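PDB 3D7R: esterase from Staphylococcus aureus subsp. aureus USA300_TCH1516, which probably hydrolyses carboxylic ester bonds as a serine esterase of the alpha/beta-hydrolase fold, although its natural substrate is not established. Local coordinates for residues Ala205-Lys210 / Phe226-Ile231; Arg39-Lys44 / Gly104-Leu109. All coordinates share one frame; numbering follows the deposited sequence.

Contact 1 of 2, residues Ala205-Lys210 / Phe226-Ile231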
ATOM      1  N   ALA A 205      -9.847  -6.321  -6.263  1.00 10.51           N
ATOM      2  CA  ALA A 205      -9.867  -7.264  -5.140  1.00 11.15           C
ATOM      3  C   ALA A 205     -10.444  -8.645  -5.482  1.00 11.24           C
ATOM      4  O   ALA A 205     -10.287  -9.591  -4.708  1.00 11.16           O
ATOM      5  CB  ALA A 205     -10.616  -6.675  -3.945  1.00 10.57           C
ATOM      6  N   THR A 206     -11.139  -8.755  -6.613  1.00 11.61           N
ATOM      7  CA  THR A 206     -11.708 -10.042  -7.029  1.00 12.10           C
ATOM      8  C   THR A 206     -10.644 -10.966  -7.612  1.00 12.25           C
ATOM      9  O   THR A 206     -10.799 -12.196  -7.564  1.00 12.02           O
ATOM     10  CB  THR A 206     -12.797  -9.895  -8.102  1.00 12.72           C
ATOM     11  OG1 THR A 206     -12.210  -9.371  -9.297  1.00 12.79           O
ATOM     12  CG2 THR A 206     -13.912  -8.966  -7.636  1.00 12.53           C
ATOM     13  N   LEU A 207      -9.580 -10.364  -8.157  1.00 12.06           N
ATOM     14  CA  LEU A 207      -8.504 -11.094  -8.846  1.00 12.47           C
ATOM     15  C   LEU A 207      -9.072 -12.093  -9.863  1.00 12.66           C
ATOM     16  O   LEU A 207      -8.612 -13.239  -9.965  1.00 11.96           O
ATOM     17  CB  LEU A 207      -7.549 -11.772  -7.836  1.00 12.06           C
ATOM     18  CG  LEU A 207      -6.541 -10.868  -7.108  1.00 12.96           C
ATOM     19  CD1 LEU A 207      -5.997 -11.542  -5.849  1.00 13.53           C
ATOM     20  CD2 LEU A 207      -5.387 -10.413  -8.025  1.00 11.95           C
ATOM     21  N   SER A 208     -10.062 -11.623 -10.622  1.00 12.90           N
ATOM     22  CA  SER A 208     -10.813 -12.434 -11.574  1.00 13.74           C
ATOM     23  C   SER A 208     -10.455 -12.085 -13.030  1.00 13.77           C
ATOM     24  O   SER A 208     -11.028 -12.652 -13.947  1.00 13.21           O
ATOM     25  CB  SER A 208     -12.316 -12.217 -11.369  1.00 14.42           C
ATOM     26  OG  SER A 208     -12.659 -10.872 -11.683  1.00 14.78           O
ATOM     27  N   ASN A 209      -9.525 -11.148 -13.229  1.00 13.24           N
ATOM     28  CA  ASN A 209      -9.072 -10.755 -14.573  1.00 13.76           C
ATOM     29  C   ASN A 209      -8.763 -12.001 -15.395  1.00 13.69           C
ATOM     30  O   ASN A 209      -7.925 -12.813 -14.995  1.00 13.14           O
ATOM     31  CB  ASN A 209      -7.819  -9.865 -14.470  1.00 13.16           C
ATOM     32  CG  ASN A 209      -7.432  -9.209 -15.814  1.00 14.95           C
ATOM     33  OD1 ASN A 209      -7.573  -9.812 -16.877  1.00 16.18           O
ATOM     34  ND2 ASN A 209      -6.931  -7.969 -15.756  1.00  9.56           N
ATOM     35  N   LYS A 210      -9.432 -12.163 -16.534  1.00 14.52           N
ATOM     36  CA  LYS A 210      -9.280 -13.402 -17.310  1.00 14.84           C
ATOM     37  C   LYS A 210      -7.865 -13.542 -17.904  1.00 14.30           C
ATOM     38  O   LYS A 210      -7.471 -14.615 -18.350  1.00 13.09           O
ATOM     39  CB  LYS A 210     -10.396 -13.562 -18.368  1.00 16.04           C
ATOM     40  CG  LYS A 210     -10.462 -12.431 -19.421  1.00 20.32           C
ATOM     41  CD  LYS A 210     -11.124 -12.887 -20.738  1.00 26.41           C
ATOM     42  CE  LYS A 210     -11.503 -11.689 -21.608  1.00 29.44           C
ATOM     43  NZ  LYS A 210     -10.370 -10.693 -21.752  1.00 31.61           N
ATOM     44  N   PHE A 226      -8.410 -16.937  -3.276  1.00 11.39           N
ATOM     45  CA  PHE A 226      -9.228 -17.303  -2.105  1.00 11.41           C
ATOM     46  C   PHE A 226      -8.953 -16.412  -0.893  1.00 11.05           C
ATOM     47  O   PHE A 226      -9.888 -15.876  -0.299  1.00 11.35           O
ATOM     48  CB  PHE A 226      -9.019 -18.781  -1.736  1.00 11.48           C
ATOM     49  CG  PHE A 226      -9.883 -19.268  -0.585  1.00 11.79           C
ATOM     50  CD1 PHE A 226     -11.283 -19.213  -0.658  1.00 11.28           C
ATOM     51  CD2 PHE A 226      -9.292 -19.844   0.542  1.00 11.03           C
ATOM     52  CE1 PHE A 226     -12.066 -19.695   0.391  1.00 11.96           C
ATOM     53  CE2 PHE A 226     -10.068 -20.312   1.599  1.00 11.86           C
ATOM     54  CZ  PHE A 226     -11.462 -20.232   1.520  1.00 11.90           C
ATOM     55  N   GLY A 227      -7.681 -16.275  -0.513  1.00 10.51           N
ATOM     56  CA  GLY A 227      -7.288 -15.453   0.650  1.00  9.42           C
ATOM     57  C   GLY A 227      -7.681 -13.983   0.525  1.00  9.92           C
ATOM     58  O   GLY A 227      -8.263 -13.406   1.446  1.00  9.54           O
ATOM     59  N   VAL A 228      -7.379 -13.377  -0.619  1.00  9.00           N
ATOM     60  CA  VAL A 228      -7.711 -11.972  -0.864  1.00  8.91           C
ATOM     61  C   VAL A 228      -9.243 -11.779  -0.889  1.00  9.28           C
ATOM     62  O   VAL A 228      -9.777 -10.894  -0.189  1.00  8.31           O
ATOM     63  CB  VAL A 228      -6.998 -11.444  -2.161  1.00  8.47           C
ATOM     64  CG1 VAL A 228      -7.513 -10.079  -2.605  1.00  8.76           C
ATOM     65  CG2 VAL A 228      -5.475 -11.404  -1.951  1.00  8.65           C
ATOM     66  N   ASN A 229      -9.952 -12.627  -1.646  1.00  8.80           N
ATOM     67  CA  ASN A 229     -11.427 -12.578  -1.664  1.00  9.55           C
ATOM     68  C   ASN A 229     -12.015 -12.600  -0.246  1.00  9.29           C
ATOM     69  O   ASN A 229     -12.793 -11.720   0.143  1.00  9.48           O
ATOM     70  CB  ASN A 229     -12.025 -13.755  -2.461  1.00 10.01           C
ATOM     71  CG  ASN A 229     -11.787 -13.650  -3.985  1.00 12.48           C
ATOM     72  OD1 ASN A 229     -12.069 -14.596  -4.723  1.00 15.01           O
ATOM     73  ND2 ASN A 229     -11.273 -12.523  -4.445  1.00 14.99           N
ATOM     74  N   GLU A 230     -11.630 -13.606   0.532  1.00  9.30           N
ATOM     75  CA  GLU A 230     -12.223 -13.824   1.856  1.00  9.70           C
ATOM     76  C   GLU A 230     -11.892 -12.685   2.816  1.00  9.59           C
ATOM     77  O   GLU A 230     -12.756 -12.187   3.542  1.00  9.39           O
ATOM     78  CB  GLU A 230     -11.777 -15.170   2.431  1.00 10.33           C
ATOM     79  CG  GLU A 230     -12.354 -16.387   1.696  1.00 11.42           C
ATOM     80  CD  GLU A 230     -13.876 -16.470   1.792  1.00 16.26           C
ATOM     81  OE1 GLU A 230     -14.444 -16.407   2.902  1.00 18.19           O
ATOM     82  OE2 GLU A 230     -14.513 -16.587   0.743  1.00 18.54           O
ATOM     83  N   ILE A 231     -10.643 -12.252   2.821  1.00  9.35           N
ATOM     84  CA  ILE A 231     -10.270 -11.151   3.714  1.00  9.08           C
ATOM     85  C   ILE A 231     -10.998  -9.861   3.316  1.00  9.48           C
ATOM     86  O   ILE A 231     -11.570  -9.178   4.162  1.00  9.28           O
ATOM     87  CB  ILE A 231      -8.758 -10.934   3.757  1.00  9.30           C
ATOM     88  CG1 ILE A 231      -8.065 -12.161   4.363  1.00  6.87           C
ATOM     89  CG2 ILE A 231      -8.414  -9.652   4.577  1.00  9.39           C
ATOM     90  CD1 ILE A 231      -6.533 -12.064   4.282  1.00  5.80           C
TER
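The backbones come closest where T206 meets N229, 5.9 Å between CA atoms, as the loop following strand 195-199 passes beside helix 225-236. In this alpha/beta-hydrolase fold the helix belongs to the excursion between strands 195-199 and 259-264, a place where members of the family commonly carry cap or lid elements. The polar link comes from the N229 amide: ND2 donates to T206 O at 3.2 Å along an almost straight line, N-H...O 178°. The acceptor lies in the amide's own plane, but the nitrogen sits above the T206 carbonyl plane, with a C=O...N angle of 99°. Q225 NE2, one turn earlier, grips the same T206 O, so two side-chain amides of one helix hold this carbonyl. V228 supplies the apolar half. L207 sits in the left-handed backbone region with its side chain directed to the helix, and crosses that of V228 at about a right angle. L207 CD1 plugs against the root of the V228 fork, 3.8 Å from CB. With V228 CG1 anti to the backbone N (chi1 169°), that methyl also lies against the loop backbone, 3.5 Å from A205 O.

Contact 2 of 2, residues Arg39-Lys44 / Gly104-Leu109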
ATOM      1  N   ARG A  39       2.027 -14.199   8.272  1.00 12.81           N
ATOM      2  CA  ARG A  39       1.546 -13.247   7.277  1.00 11.43           C
ATOM      3  C   ARG A  39       0.968 -13.966   6.051  1.00 11.27           C
ATOM      4  O   ARG A  39       0.536 -13.326   5.083  1.00 11.64           O
ATOM      5  CB  ARG A  39       2.672 -12.300   6.845  1.00 10.99           C
ATOM      6  CG  ARG A  39       3.204 -11.393   7.957  1.00  9.49           C
ATOM      7  CD  ARG A  39       4.122 -10.303   7.389  1.00  7.52           C
ATOM      8  NE  ARG A  39       3.348  -9.232   6.770  1.00  8.85           N
ATOM      9  CZ  ARG A  39       2.683  -8.293   7.447  1.00  8.41           C
ATOM     10  NH1 ARG A  39       2.695  -8.295   8.773  1.00  6.58           N
ATOM     11  NH2 ARG A  39       2.003  -7.352   6.795  1.00  7.86           N
ATOM     12  N   SER A  40       0.981 -15.292   6.068  1.00 10.60           N
ATOM     13  CA  SER A  40       0.525 -16.026   4.901  1.00  9.97           C
ATOM     14  C   SER A  40      -0.991 -15.972   4.779  1.00 10.22           C
ATOM     15  O   SER A  40      -1.707 -16.070   5.765  1.00  9.62           O
ATOM     16  CB  SER A  40       1.039 -17.464   4.902  1.00 10.34           C
ATOM     17  OG  SER A  40       0.354 -18.227   3.916  1.00 10.25           O
ATOM     18  N   ILE A  41      -1.469 -15.772   3.556  1.00  9.90           N
ATOM     19  CA  ILE A  41      -2.900 -15.810   3.286  1.00  9.88           C
ATOM     20  C   ILE A  41      -3.225 -16.989   2.365  1.00 10.72           C
ATOM     21  O   ILE A  41      -4.272 -17.008   1.693  1.00 10.62           O
ATOM     22  CB  ILE A  41      -3.417 -14.482   2.679  1.00  9.83           C
ATOM     23  CG1 ILE A  41      -2.676 -14.148   1.382  1.00  9.84           C
ATOM     24  CG2 ILE A  41      -3.303 -13.354   3.696  1.00  9.63           C
ATOM     25  CD1 ILE A  41      -3.459 -13.276   0.467  1.00 13.20           C
HETATM   26  N   MSE A  42      -2.336 -17.984   2.358  1.00 11.14           N
HETATM   27  CA  MSE A  42      -2.524 -19.169   1.518  1.00 12.52           C
HETATM   28  C   MSE A  42      -3.492 -20.130   2.205  1.00 11.60           C
HETATM   29  O   MSE A  42      -3.113 -21.256   2.539  1.00 11.39           O
HETATM   30  CB  MSE A  42      -1.180 -19.869   1.258  1.00 13.16           C
HETATM   31  CG  MSE A  42      -0.175 -19.035   0.475  1.00 19.05           C
HETATM   32 SE   MSE A  42      -0.960 -18.220  -1.130  0.75 32.88          SE
HETATM   33  CE  MSE A  42       0.659 -18.081  -2.160  1.00 27.46           C
ATOM     34  N   PHE A  43      -4.737 -19.695   2.418  1.00 11.19           N
ATOM     35  CA  PHE A  43      -5.699 -20.494   3.208  1.00 10.98           C
ATOM     36  C   PHE A  43      -6.186 -21.702   2.428  1.00 11.37           C
ATOM     37  O   PHE A  43      -6.441 -21.590   1.229  1.00 12.15           O
ATOM     38  CB  PHE A  43      -6.914 -19.667   3.634  1.00 10.73           C
ATOM     39  CG  PHE A  43      -6.567 -18.369   4.293  1.00  9.18           C
ATOM     40  CD1 PHE A  43      -5.760 -18.339   5.412  1.00  8.70           C
ATOM     41  CD2 PHE A  43      -7.058 -17.168   3.781  1.00  9.92           C
ATOM     42  CE1 PHE A  43      -5.455 -17.136   6.039  1.00  8.51           C
ATOM     43  CE2 PHE A  43      -6.753 -15.944   4.393  1.00  8.74           C
ATOM     44  CZ  PHE A  43      -5.939 -15.931   5.507  1.00  8.54           C
ATOM     45  N   LYS A  44      -6.323 -22.839   3.105  1.00 11.17           N
ATOM     46  CA  LYS A  44      -6.763 -24.087   2.440  1.00 11.62           C
ATOM     47  C   LYS A  44      -8.273 -24.130   2.266  1.00 11.81           C
ATOM     48  O   LYS A  44      -8.785 -24.684   1.292  1.00 11.35           O
ATOM     49  CB  LYS A  44      -6.327 -25.308   3.247  1.00 11.54           C
ATOM     50  CG  LYS A  44      -4.839 -25.583   3.237  1.00 13.08           C
ATOM     51  CD  LYS A  44      -4.486 -26.923   3.885  1.00 15.42           C
ATOM     52  CE  LYS A  44      -4.722 -26.926   5.380  1.00 20.15           C
ATOM     53  NZ  LYS A  44      -4.086 -25.748   6.051  1.00 21.13           N
ATOM     54  N   GLY A 104       0.845  -2.382   3.312  1.00  7.99           N
ATOM     55  CA  GLY A 104       0.104  -3.582   2.872  1.00  8.33           C
ATOM     56  C   GLY A 104      -0.239  -4.549   4.008  1.00  8.00           C
ATOM     57  O   GLY A 104       0.181  -4.365   5.162  1.00  7.78           O
ATOM     58  N   GLY A 105      -1.028  -5.571   3.694  1.00  7.86           N
ATOM     59  CA  GLY A 105      -1.384  -6.576   4.711  1.00  7.95           C
ATOM     60  C   GLY A 105      -2.846  -6.957   4.633  1.00  7.68           C
ATOM     61  O   GLY A 105      -3.399  -7.525   5.580  1.00  7.75           O
ATOM     62  N   PHE A 106      -3.466  -6.612   3.508  1.00  7.07           N
ATOM     63  CA  PHE A 106      -4.848  -7.003   3.172  1.00  7.71           C
ATOM     64  C   PHE A 106      -5.924  -6.439   4.100  1.00  8.04           C
ATOM     65  O   PHE A 106      -7.039  -6.950   4.126  1.00  7.95           O
ATOM     66  CB  PHE A 106      -4.966  -8.533   3.015  1.00  7.80           C
ATOM     67  CG  PHE A 106      -3.793  -9.146   2.291  1.00  8.21           C
ATOM     68  CD1 PHE A 106      -3.694  -9.070   0.902  1.00  8.58           C
ATOM     69  CD2 PHE A 106      -2.764  -9.751   3.011  1.00  9.12           C
ATOM     70  CE1 PHE A 106      -2.580  -9.607   0.240  1.00 10.26           C
ATOM     71  CE2 PHE A 106      -1.641 -10.300   2.357  1.00  9.83           C
ATOM     72  CZ  PHE A 106      -1.553 -10.232   0.969  1.00  9.49           C
ATOM     73  N   ASN A 107      -5.586  -5.368   4.824  1.00  7.92           N
ATOM     74  CA  ASN A 107      -6.469  -4.720   5.816  1.00  8.14           C
ATOM     75  C   ASN A 107      -6.753  -5.624   7.009  1.00  8.11           C
ATOM     76  O   ASN A 107      -7.743  -5.416   7.728  1.00  8.89           O
ATOM     77  CB  ASN A 107      -7.784  -4.199   5.194  1.00  7.54           C
ATOM     78  CG  ASN A 107      -7.534  -3.260   4.006  1.00  9.78           C
ATOM     79  OD1 ASN A 107      -6.841  -2.260   4.140  1.00 11.20           O
ATOM     80  ND2 ASN A 107      -8.077  -3.605   2.839  1.00 10.50           N
ATOM     81  N   ALA A 108      -5.869  -6.596   7.225  1.00  7.97           N
ATOM     82  CA  ALA A 108      -5.991  -7.579   8.307  1.00  8.31           C
ATOM     83  C   ALA A 108      -4.697  -7.710   9.110  1.00  8.78           C
ATOM     84  O   ALA A 108      -4.729  -7.984  10.325  1.00  9.47           O
ATOM     85  CB  ALA A 108      -6.378  -8.955   7.735  1.00  8.44           C
ATOM     86  N   LEU A 109      -3.567  -7.569   8.411  1.00  8.16           N
ATOM     87  CA  LEU A 109      -2.233  -7.618   9.011  1.00  7.88           C
ATOM     88  C   LEU A 109      -1.712  -6.228   9.355  1.00  8.04           C
ATOM     89  O   LEU A 109      -2.000  -5.262   8.665  1.00  8.68           O
ATOM     90  CB  LEU A 109      -1.236  -8.263   8.037  1.00  7.49           C
ATOM     91  CG  LEU A 109      -1.514  -9.710   7.629  1.00  7.90           C
ATOM     92  CD1 LEU A 109      -0.497 -10.141   6.570  1.00  7.99           C
ATOM     93  CD2 LEU A 109      -1.465 -10.629   8.860  1.00  5.46           C
TER
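I41 and F106 make the fully buried, apolar end of this contact, their side chains meeting from opposite directions. I41 CD1 lies over one face of the ring, 3.9 Å from the centroid and 20° off the normal, a CH-pi contact; its nearest ring atom is F106 CZ at 3.6 Å. The other branch, I41 CG2, lies on the same side, past the rim by the CD2-CE2 bond, 3.7 Å from F106 CD2. Both branches reach the ring because I41 CG1 stands between the backbone N and carbonyl carbon (chi1 58°).

R39 packs just as closely on L109 but at the partly exposed end, where the loose element is polar. Its chain bends at chi3 (78°), which brings the guanidinium across the leucine: L109 CD1 lies under one face, off toward the rim, while R39 NH2 comes 3.6 Å from L109 CB. G104 O sits at the guanidinium edge, a long approach at 3.9 Å from R39 NH2; the firmer polar hold is R39 NH1 on Q110 O.

The loop itself is tightly turned, G105 O accepting from both A108 N and L109 N. G105 N and F106 N approach S173 OG in weak hydrogen bonds, consistent with an oxyanion hole facing a nucleophilic serine. This loop joins strand 98-102 to helix 113-126. The 39-44 segment lies across it on the way to helix 46-61, with I41 also packed on V228 and I231 of helix 225-236.

Both contacts are largely buried and lie on the same side of the molecule, their centres about 12 Å apart; helix 225-236, part of contact 1, also packs on I41 of contact 2. Contact 1 ties that helix to the loop after strand 195-199, and it combines one amide-to-carbonyl bond with apolar packing. Contact 2 has no hydrogen bond between its segments; it relies on apolar and CH-pi packing and a guanidinium laid over a leucine, and it lies nearer the chain's centre, against the probable active-site loop. The 39-44 segment and the helix pack directly on each other: F226 CD2 comes 3.4 Å from F43 O, and G227 CA touches F43 CD2 at 3.6 Å.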